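PDB 3RQZ: metallophosphoesterase, which binds two zinc ions in a calcineurin-like fold of the YfcE family and probably acts as a phosphatase, hydrolysing phosphoester bonds. Local coordinates for residues T143-G149 and G182-P188; Y220-Q226 and V239-A243; G40-R46 and W88-Q94. One frame throughout, in Å; residues are numbered along the deposited sequence.

Interaction 1. Residues T143-G149 and G182-P188; sequences TPLCFVG and GRYIINP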
loop_
_atom_site.group_PDB
_atom_site.type_symbol
_atom_site.label_atom_id
_atom_site.label_comp_id
_atom_site.label_asym_id
_atom_site.label_seq_id
_atom_site.Cartn_x
_atom_site.Cartn_y
_atom_site.Cartn_z
ATOM N N THR A 143 -15.630 12.089 4.773
ATOM C CA THR A 143 -15.956 11.907 3.376
ATOM C C THR A 143 -16.712 10.565 3.261
ATOM O O THR A 143 -16.671 9.762 4.179
ATOM C CB THR A 143 -14.679 11.837 2.534
ATOM O OG1 THR A 143 -13.766 10.907 3.141
ATOM C CG2 THR A 143 -14.014 13.206 2.460
ATOM N N PRO A 144 -17.393 10.326 2.134
ATOM C CA PRO A 144 -18.019 9.026 1.935
ATOM C C PRO A 144 -17.022 7.874 2.013
ATOM O O PRO A 144 -17.358 6.826 2.547
ATOM C CB PRO A 144 -18.596 9.142 0.521
ATOM C CG PRO A 144 -18.822 10.599 0.340
ATOM C CD PRO A 144 -17.647 11.227 0.996
ATOM N N LEU A 145 -15.785 8.064 1.543
ATOM C CA LEU A 145 -14.850 6.925 1.444
ATOM C C LEU A 145 -13.527 7.229 2.140
ATOM O O LEU A 145 -13.081 8.378 2.112
ATOM C CB LEU A 145 -14.589 6.601 -0.034
ATOM C CG LEU A 145 -15.746 6.291 -0.989
ATOM C CD1 LEU A 145 -15.139 6.108 -2.364
ATOM C CD2 LEU A 145 -16.546 5.044 -0.572
ATOM N N CYS A 146 -12.947 6.221 2.807
ATOM C CA CYS A 146 -11.543 6.274 3.294
ATOM C C CYS A 146 -10.747 5.071 2.799
ATOM O O CYS A 146 -11.159 3.904 3.006
ATOM C CB CYS A 146 -11.472 6.320 4.826
ATOM S SG CYS A 146 -9.782 6.690 5.452
ATOM N N PHE A 147 -9.636 5.350 2.123
ATOM C CA PHE A 147 -8.734 4.320 1.617
ATOM C C PHE A 147 -7.552 4.201 2.541
ATOM O O PHE A 147 -6.934 5.215 2.913
ATOM C CB PHE A 147 -8.256 4.640 0.182
ATOM C CG PHE A 147 -9.365 4.578 -0.832
ATOM C CD1 PHE A 147 -9.774 3.339 -1.348
ATOM C CD2 PHE A 147 -10.070 5.732 -1.198
ATOM C CE1 PHE A 147 -10.828 3.268 -2.284
ATOM C CE2 PHE A 147 -11.108 5.678 -2.136
ATOM C CZ PHE A 147 -11.496 4.451 -2.679
ATOM N N VAL A 148 -7.246 2.964 2.911
ATOM C CA VAL A 148 -6.166 2.670 3.850
ATOM C C VAL A 148 -5.318 1.490 3.359
ATOM O O VAL A 148 -5.784 0.707 2.537
ATOM C CB VAL A 148 -6.722 2.354 5.274
ATOM C CG1 VAL A 148 -7.631 3.470 5.791
ATOM C CG2 VAL A 148 -7.485 0.998 5.308
ATOM N N GLY A 149 -4.081 1.364 3.859
ATOM C CA GLY A 149 -3.213 0.207 3.554
ATOM C C GLY A 149 -2.718 -0.441 4.839
ATOM O O GLY A 149 -3.532 -0.716 5.759
ATOM N N GLY A 182 -23.873 4.582 1.659
ATOM C CA GLY A 182 -23.146 4.372 2.900
ATOM C C GLY A 182 -21.674 4.679 2.734
ATOM O O GLY A 182 -21.137 4.785 1.619
ATOM N N ARG A 183 -21.005 4.788 3.858
ATOM C CA ARG A 183 -19.607 5.135 3.866
ATOM C C ARG A 183 -18.793 3.848 4.008
ATOM O O ARG A 183 -19.284 2.886 4.597
ATOM C CB ARG A 183 -19.375 6.065 5.037
ATOM C CG ARG A 183 -20.330 7.253 5.034
ATOM C CD ARG A 183 -20.189 8.011 6.341
ATOM N NE ARG A 183 -18.898 8.616 6.364
ATOM C CZ ARG A 183 -18.106 8.740 7.422
ATOM N NH1 ARG A 183 -18.449 8.302 8.631
ATOM N NH2 ARG A 183 -16.948 9.326 7.233
ATOM N N TYR A 184 -17.565 3.840 3.472
ATOM C CA TYR A 184 -16.726 2.628 3.412
ATOM C C TYR A 184 -15.295 2.919 3.815
ATOM O O TYR A 184 -14.780 4.005 3.508
ATOM C CB TYR A 184 -16.685 2.056 1.983
ATOM C CG TYR A 184 -17.894 1.231 1.642
ATOM C CD1 TYR A 184 -17.957 -0.114 1.985
ATOM C CD2 TYR A 184 -18.999 1.810 0.998
ATOM C CE1 TYR A 184 -19.109 -0.876 1.685
ATOM C CE2 TYR A 184 -20.129 1.070 0.716
ATOM C CZ TYR A 184 -20.161 -0.271 1.049
ATOM O OH TYR A 184 -21.275 -1.005 0.752
ATOM N N ILE A 185 -14.647 1.933 4.450
ATOM C CA ILE A 185 -13.178 1.930 4.619
ATOM C C ILE A 185 -12.746 0.784 3.712
ATOM O O ILE A 185 -13.328 -0.291 3.794
ATOM C CB ILE A 185 -12.764 1.695 6.106
ATOM C CG1 ILE A 185 -13.107 2.914 6.983
ATOM C CG2 ILE A 185 -11.267 1.352 6.225
ATOM C CD1 ILE A 185 -12.847 2.698 8.497
ATOM N N ILE A 186 -11.761 1.027 2.843
ATOM C CA ILE A 186 -11.369 0.128 1.755
ATOM C C ILE A 186 -9.859 0.046 1.718
ATOM O O ILE A 186 -9.205 1.084 1.746
ATOM C CB ILE A 186 -11.812 0.715 0.353
ATOM C CG1 ILE A 186 -13.334 0.918 0.253
ATOM C CG2 ILE A 186 -11.302 -0.147 -0.820
ATOM C CD1 ILE A 186 -14.079 -0.317 0.376
ATOM N N ASN A 187 -9.316 -1.183 1.641
ATOM C CA ASN A 187 -7.875 -1.453 1.593
ATOM C C ASN A 187 -7.588 -2.243 0.304
ATOM O O ASN A 187 -8.206 -3.287 0.059
ATOM C CB ASN A 187 -7.448 -2.261 2.866
ATOM C CG ASN A 187 -5.938 -2.362 3.050
ATOM O OD1 ASN A 187 -5.173 -2.516 2.076
ATOM N ND2 ASN A 187 -5.494 -2.339 4.324
ATOM N N PRO A 188 -6.692 -1.728 -0.560
ATOM C CA PRO A 188 -6.358 -2.440 -1.800
ATOM C C PRO A 188 -5.416 -3.643 -1.613
ATOM O O PRO A 188 -5.067 -4.304 -2.607
ATOM C CB PRO A 188 -5.654 -1.357 -2.617
ATOM C CG PRO A 188 -4.909 -0.558 -1.546
ATOM C CD PRO A 188 -5.966 -0.447 -0.456
#
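A chi1 of -53° sets CG of R183 opposite its carbonyl carbon, and a bend at chi3 (68°) brings the edge of the guanidinium to T143 O. There NH2 donates to T143 O at 3.1 Å, with the acceptor lying in the guanidinium plane; NE adds a weak bond to the same oxygen. The group is anchored further by F141 O, by F138 O and by a salt bridge to E159, which together fix its rotation.

Beyond this clamp two parallel strands run in register, L145 beside Y184, C146 beside I185 and F147 beside I186. Four backbone bonds join them, from Y184 N to P144 O, C146 N to Y184 O, I186 N to C146 O and V148 N to I186 O. On one face the F147 ring lies alongside I186, its CD1 3.7 Å from I186 CB. Just past the strand, V148 CG2 meets I185 CG2 at 3.9 Å. At the C-terminal end N187 turns its amide toward the backbone of V148 and G149, while its OD1 accepts from G189 N; G149 directly precedes the zinc ligand H150.

Strand 145-147 also pairs with strand 113-116, and strand 184-188 is flanked by strand 154-158, so the contact forms the middle of a mixed sheet. L145 and F147 pack on F206 of strand 201-207, in the other, six-stranded sheet.

Interaction 2. Residues Y220-Q226 and V239-A243; sequences YRIADTQ and VTRLA
Q226 reaches across to V239 with its whole side chain. Its CB and CG each lie 3.7 Å from V239 CG1, and beyond CG the chain runs extended (chi2 -176°), carrying the amide past the valine to the backbone. There NE2 donates to V239 O at 2.8 Å, in a nearly straight bond of 164°. The oxygen lies near the amide plane of Q226, whereas the donor stands above the plane of the V239 carbonyl. The same NE2 is 3.9 Å from A243 CB, one turn further along.

L242 fills the other half of the contact. Its CB meets I222 CG2, and its CD1 presses on T225 CG2 at 3.5 Å, a tight fit for two methyl carbons. The phenol of Y220 comes in at about a right angle to this leucine; its OH donates to a water at 2.6 Å, and that water donates in turn to L242 O. N15 also bonds to Y220 OH and to T225 OG1, linking the contact to the residues just after the zinc ligand H13.

With the segment axes 172° apart in direction and 9.6 Å from each other, helices 222-232 and 236-244 form an antiparallel helical hairpin at the C-terminal end of the chain.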
loop_
_atom_site.group_PDB
_atom_site.type_symbol
_atom_site.label_atom_id
_atom_site.label_comp_id
_atom_site.label_asym_id
_atom_site.label_seq_id
_atom_site.Cartn_x
_atom_site.Cartn_y
_atom_site.Cartn_z
ATOM N N TYR A 220 3.135 -12.550 -10.146
ATOM C CA TYR A 220 4.330 -11.867 -10.628
ATOM C C TYR A 220 5.491 -12.821 -10.426
ATOM O O TYR A 220 5.311 -13.871 -9.811
ATOM C CB TYR A 220 4.549 -10.520 -9.912
ATOM C CG TYR A 220 4.948 -10.629 -8.446
ATOM C CD1 TYR A 220 3.987 -10.723 -7.445
ATOM C CD2 TYR A 220 6.306 -10.625 -8.063
ATOM C CE1 TYR A 220 4.356 -10.805 -6.080
ATOM C CE2 TYR A 220 6.684 -10.716 -6.700
ATOM C CZ TYR A 220 5.708 -10.806 -5.729
ATOM O OH TYR A 220 6.092 -10.892 -4.414
ATOM N N ARG A 221 6.662 -12.489 -10.960
ATOM C CA ARG A 221 7.773 -13.420 -10.883
ATOM C C ARG A 221 8.486 -13.290 -9.537
ATOM O O ARG A 221 9.502 -12.605 -9.422
ATOM C CB ARG A 221 8.721 -13.245 -12.073
ATOM C CG ARG A 221 8.128 -13.715 -13.414
ATOM C CD ARG A 221 9.180 -13.706 -14.557
ATOM N NE ARG A 221 9.676 -12.352 -14.853
ATOM C CZ ARG A 221 9.000 -11.431 -15.548
ATOM N NH1 ARG A 221 7.797 -11.716 -16.040
ATOM N NH2 ARG A 221 9.515 -10.217 -15.754
ATOM N N ILE A 222 7.937 -13.965 -8.527
ATOM C CA ILE A 222 8.478 -13.959 -7.170
ATOM C C ILE A 222 9.944 -14.392 -7.148
ATOM O O ILE A 222 10.746 -13.797 -6.431
ATOM C CB ILE A 222 7.640 -14.879 -6.225
ATOM C CG1 ILE A 222 6.237 -14.294 -6.013
ATOM C CG2 ILE A 222 8.337 -15.062 -4.864
ATOM C CD1 ILE A 222 5.263 -15.304 -5.421
ATOM N N ALA A 223 10.284 -15.401 -7.959
ATOM C CA ALA A 223 11.661 -15.886 -8.087
ATOM C C ALA A 223 12.637 -14.757 -8.405
ATOM O O ALA A 223 13.771 -14.756 -7.915
ATOM C CB ALA A 223 11.760 -16.970 -9.169
ATOM N N ASP A 224 12.195 -13.799 -9.217
ATOM C CA ASP A 224 13.081 -12.705 -9.651
ATOM C C ASP A 224 13.329 -11.713 -8.501
ATOM O O ASP A 224 14.467 -11.280 -8.268
ATOM C CB ASP A 224 12.501 -11.960 -10.864
ATOM C CG ASP A 224 12.513 -12.789 -12.150
ATOM O OD1 ASP A 224 12.977 -13.951 -12.149
ATOM O OD2 ASP A 224 12.034 -12.247 -13.176
ATOM N N THR A 225 12.270 -11.356 -7.778
ATOM C CA THR A 225 12.420 -10.501 -6.595
ATOM C C THR A 225 13.293 -11.232 -5.562
ATOM O O THR A 225 14.198 -10.645 -4.965
ATOM C CB THR A 225 11.061 -10.134 -5.999
ATOM O OG1 THR A 225 10.397 -9.245 -6.895
ATOM C CG2 THR A 225 11.208 -9.448 -4.643
ATOM N N GLN A 226 13.009 -12.517 -5.365
ATOM C CA GLN A 226 13.788 -13.339 -4.447
ATOM C C GLN A 226 15.276 -13.374 -4.836
ATOM O O GLN A 226 16.133 -13.180 -3.981
ATOM C CB GLN A 226 13.193 -14.739 -4.338
ATOM C CG GLN A 226 11.880 -14.792 -3.536
ATOM C CD GLN A 226 11.413 -16.234 -3.387
ATOM O OE1 GLN A 226 11.544 -17.013 -4.321
ATOM N NE2 GLN A 226 10.882 -16.589 -2.216
ATOM N N VAL A 239 12.974 -13.227 2.371
ATOM C CA VAL A 239 12.983 -13.767 1.014
ATOM C C VAL A 239 11.884 -14.833 0.880
ATOM O O VAL A 239 11.106 -14.807 -0.064
ATOM C CB VAL A 239 14.375 -14.314 0.618
ATOM C CG1 VAL A 239 14.341 -14.927 -0.786
ATOM C CG2 VAL A 239 15.419 -13.201 0.678
ATOM N N THR A 240 11.830 -15.738 1.856
ATOM C CA THR A 240 10.889 -16.860 1.851
ATOM C C THR A 240 9.417 -16.451 1.959
ATOM O O THR A 240 8.571 -16.996 1.247
ATOM C CB THR A 240 11.197 -17.859 2.983
ATOM O OG1 THR A 240 12.433 -18.534 2.706
ATOM C CG2 THR A 240 10.062 -18.886 3.098
ATOM N N ARG A 241 9.111 -15.510 2.852
ATOM C CA ARG A 241 7.723 -15.010 3.047
ATOM C C ARG A 241 6.942 -14.750 1.781
ATOM O O ARG A 241 5.730 -15.004 1.736
ATOM C CB ARG A 241 7.694 -13.659 3.735
ATOM C CG ARG A 241 8.329 -13.530 5.050
ATOM C CD ARG A 241 8.338 -12.016 5.330
ATOM N NE ARG A 241 6.982 -11.508 5.498
ATOM C CZ ARG A 241 6.555 -10.851 6.576
ATOM N NH1 ARG A 241 7.387 -10.617 7.587
ATOM N NH2 ARG A 241 5.295 -10.425 6.647
ATOM N N LEU A 242 7.629 -14.195 0.785
ATOM C CA LEU A 242 7.026 -13.792 -0.481
ATOM C C LEU A 242 6.409 -14.927 -1.259
ATOM O O LEU A 242 5.422 -14.723 -1.953
ATOM C CB LEU A 242 8.052 -13.094 -1.388
ATOM C CG LEU A 242 8.568 -11.701 -1.071
ATOM C CD1 LEU A 242 9.419 -11.279 -2.261
ATOM C CD2 LEU A 242 7.461 -10.666 -0.795
ATOM N N ALA A 243 6.991 -16.113 -1.169
ATOM C CA ALA A 243 6.427 -17.283 -1.841
ATOM C C ALA A 243 5.162 -17.748 -1.144
ATOM O O ALA A 243 4.278 -18.316 -1.786
ATOM C CB ALA A 243 7.442 -18.435 -1.899
HETATM O O HOH W 1 4.479 -12.267 -2.863
#

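Interaction 3. Residues G40-R46 and W88-Q94; sequences GYGPRPR and WTTMQLQ
The loop that follows the zinc ligand D37 and leads into helix 45-55 packs here against the C-terminal part of helix 85-92, with P45 and W88 at the centre. The pyrrolidine of P45 crosses the indole at about a right angle, its CD 3.9 Å from W88 CZ3, while its CG rests on Q92 CB at 3.7 Å and its CB faces L93 CD2. W88 gets there with CG anti to its backbone N (chi1 177°), which carries CZ3 and CH2 of the six-membered ring to the loop, next to G42 O and P43 O; P43 O lies at the ring edge, 3.6 Å from CH2.

R46 makes the direct polar link. Its NH1 donates to Q92 O at 2.9 Å in an almost linear bond (169°), approaching in the carbonyl plane on a lone pair, with the oxygen in the guanidinium plane. The bond ties the first turn of helix 45-55 to the backbone carbonyl of Q92.

At the other end T89 CG2 lies 3.7 Å from G40 N. A water accepts from G40 N, donates to G42 O at 2.8 Å and also bonds T89 OG1, so one molecule braces the loop on the helix; T89 OG1 bonds A85 O as well.

From this loop Y41 meets the rings of H13 and H65, which places the loop beside the dinuclear zinc centre of a calcineurin-like metallophosphoesterase.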
loop_
_atom_site.group_PDB
_atom_site.type_symbol
_atom_site.label_atom_id
_atom_site.label_comp_id
_atom_site.label_asym_id
_atom_site.label_seq_id
_atom_site.Cartn_x
_atom_site.Cartn_y
_atom_site.Cartn_z
ATOM N N GLY A 40 11.264 -0.489 1.962
ATOM C CA GLY A 40 11.326 -1.406 3.105
ATOM C C GLY A 40 11.116 -2.829 2.637
ATOM O O GLY A 40 10.263 -3.072 1.764
ATOM N N TYR A 41 11.893 -3.765 3.183
ATOM C CA TYR A 41 11.785 -5.203 2.853
ATOM C C TYR A 41 12.338 -5.606 1.479
ATOM O O TYR A 41 13.177 -6.493 1.395
ATOM C CB TYR A 41 10.327 -5.722 2.954
ATOM C CG TYR A 41 9.644 -5.540 4.282
ATOM C CD1 TYR A 41 10.269 -5.913 5.464
ATOM C CD2 TYR A 41 8.365 -4.982 4.354
ATOM C CE1 TYR A 41 9.645 -5.754 6.684
ATOM C CE2 TYR A 41 7.717 -4.820 5.579
ATOM C CZ TYR A 41 8.370 -5.207 6.734
ATOM O OH TYR A 41 7.770 -5.062 7.956
ATOM N N GLY A 42 11.866 -4.973 0.405
ATOM C CA GLY A 42 12.221 -5.409 -0.954
ATOM C C GLY A 42 13.559 -4.891 -1.482
ATOM O O GLY A 42 14.171 -4.013 -0.880
ATOM N N PRO A 43 14.022 -5.450 -2.618
ATOM C CA PRO A 43 15.351 -5.186 -3.183
ATOM C C PRO A 43 15.499 -3.953 -4.066
ATOM O O PRO A 43 16.616 -3.644 -4.488
ATOM C CB PRO A 43 15.605 -6.443 -4.043
ATOM C CG PRO A 43 14.228 -6.772 -4.555
ATOM C CD PRO A 43 13.259 -6.415 -3.439
ATOM N N ARG A 44 14.402 -3.253 -4.358
ATOM C CA ARG A 44 14.482 -2.157 -5.333
ATOM C C ARG A 44 13.846 -0.871 -4.823
ATOM O O ARG A 44 12.935 -0.333 -5.469
ATOM C CB ARG A 44 13.874 -2.573 -6.701
ATOM C CG ARG A 44 14.652 -3.673 -7.489
ATOM C CD ARG A 44 16.035 -3.202 -7.970
ATOM N NE ARG A 44 16.800 -4.245 -8.684
ATOM C CZ ARG A 44 17.701 -5.048 -8.130
ATOM N NH1 ARG A 44 17.943 -4.977 -6.823
ATOM N NH2 ARG A 44 18.346 -5.952 -8.883
ATOM N N PRO A 45 14.312 -0.359 -3.665
ATOM C CA PRO A 45 13.662 0.865 -3.151
ATOM C C PRO A 45 13.813 2.096 -4.042
ATOM O O PRO A 45 12.832 2.852 -4.190
ATOM C CB PRO A 45 14.312 1.074 -1.769
ATOM C CG PRO A 45 15.633 0.278 -1.859
ATOM C CD PRO A 45 15.319 -0.890 -2.728
ATOM N N ARG A 46 14.985 2.315 -4.656
ATOM C CA ARG A 46 15.149 3.514 -5.487
ATOM C C ARG A 46 14.188 3.494 -6.661
ATOM O O ARG A 46 13.505 4.482 -6.943
ATOM C CB ARG A 46 16.580 3.639 -6.010
ATOM C CG ARG A 46 17.568 4.003 -4.926
ATOM C CD ARG A 46 18.939 4.394 -5.540
ATOM N NE ARG A 46 19.522 3.249 -6.231
ATOM C CZ ARG A 46 20.311 2.335 -5.658
ATOM N NH1 ARG A 46 20.655 2.444 -4.376
ATOM N NH2 ARG A 46 20.778 1.312 -6.372
ATOM N N TRP A 88 19.802 -1.204 5.649
ATOM C CA TRP A 88 20.180 -1.376 4.242
ATOM C C TRP A 88 19.288 -0.491 3.356
ATOM O O TRP A 88 19.776 0.185 2.462
ATOM C CB TRP A 88 20.014 -2.833 3.818
ATOM C CG TRP A 88 20.324 -3.079 2.360
ATOM C CD1 TRP A 88 21.550 -3.398 1.833
ATOM C CD2 TRP A 88 19.410 -3.033 1.254
ATOM N NE1 TRP A 88 21.457 -3.555 0.468
ATOM C CE2 TRP A 88 20.154 -3.344 0.086
ATOM C CE3 TRP A 88 18.030 -2.792 1.137
ATOM C CZ2 TRP A 88 19.570 -3.391 -1.187
ATOM C CZ3 TRP A 88 17.438 -2.850 -0.134
ATOM C CH2 TRP A 88 18.215 -3.154 -1.280
ATOM N N THR A 89 17.980 -0.519 3.591
ATOM C CA THR A 89 17.057 0.279 2.795
ATOM C C THR A 89 17.426 1.786 2.827
ATOM O O THR A 89 17.487 2.430 1.764
ATOM C CB THR A 89 15.569 0.055 3.198
ATOM O OG1 THR A 89 15.209 -1.315 2.948
ATOM C CG2 THR A 89 14.612 1.001 2.379
ATOM N N THR A 90 17.658 2.307 4.033
ATOM C CA THR A 90 18.020 3.700 4.238
ATOM C C THR A 90 19.239 4.065 3.394
ATOM O O THR A 90 19.239 5.090 2.713
ATOM C CB THR A 90 18.337 4.002 5.741
ATOM O OG1 THR A 90 17.353 3.387 6.580
ATOM C CG2 THR A 90 18.342 5.486 5.988
HETATM N N MSE A 91 20.258 3.203 3.428
HETATM C CA MSE A 91 21.517 3.404 2.682
HETATM C C MSE A 91 21.357 3.373 1.154
HETATM O O MSE A 91 22.246 3.811 0.443
HETATM C CB MSE A 91 22.618 2.409 3.128
HETATM C CG MSE A 91 23.119 2.612 4.558
HETATM SE SE MSE A 91 23.386 4.487 5.108
HETATM C CE MSE A 91 25.011 4.869 4.110
ATOM N N GLN A 92 20.239 2.848 0.646
ATOM C CA GLN A 92 19.997 2.822 -0.792
ATOM C C GLN A 92 19.486 4.166 -1.318
ATOM O O GLN A 92 19.664 4.476 -2.484
ATOM C CB GLN A 92 19.001 1.720 -1.168
ATOM C CG GLN A 92 19.360 0.299 -0.652
ATOM C CD GLN A 92 20.811 -0.067 -0.831
ATOM O OE1 GLN A 92 21.542 -0.313 0.155
ATOM N NE2 GLN A 92 21.259 -0.091 -2.082
ATOM N N LEU A 93 18.856 4.944 -0.448
ATOM C CA LEU A 93 18.173 6.160 -0.852
ATOM C C LEU A 93 19.155 7.316 -1.081
ATOM O O LEU A 93 20.030 7.596 -0.252
ATOM C CB LEU A 93 17.105 6.526 0.180
ATOM C CG LEU A 93 16.082 5.424 0.457
ATOM C CD1 LEU A 93 15.043 5.908 1.499
ATOM C CD2 LEU A 93 15.398 4.902 -0.836
ATOM N N GLN A 94 19.037 7.946 -2.240
ATOM C CA GLN A 94 19.858 9.120 -2.564
ATOM C C GLN A 94 19.056 10.411 -2.304
ATOM O O GLN A 94 17.881 10.322 -1.924
ATOM C CB GLN A 94 20.312 8.992 -4.008
ATOM C CG GLN A 94 21.191 7.762 -4.195
ATOM C CD GLN A 94 21.458 7.467 -5.643
ATOM O OE1 GLN A 94 20.534 7.466 -6.469
ATOM N NE2 GLN A 94 22.730 7.220 -5.973
HETATM O O HOH W 2 13.642 -1.725 0.652
#

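Overall arrangement
Following the chain from the N terminus, interaction 3 comes first, closing a 41-residue excursion that includes helix 64-69, between the loop before helix 45-55 and the end of helix 85-92. Interaction 1 comes next, joining neighbouring parallel strands across a 32-residue connection that includes strand 154-158 and helix 159-163. Interaction 2 is last and most local, with 12 residues between its segments, mostly helix, and the short turn 233-235 reversing the chain. The three follow in series, none nested or crossed. Interactions 2 and 3, with centres about 17 Å apart, touch where T225 CG2 meets P43 CD at 3.9 Å, joining the C-terminal hairpin to the loop ahead of helix 45-55. Interaction 1 lies across the chain's centre, about 29 Å from each centre to centre.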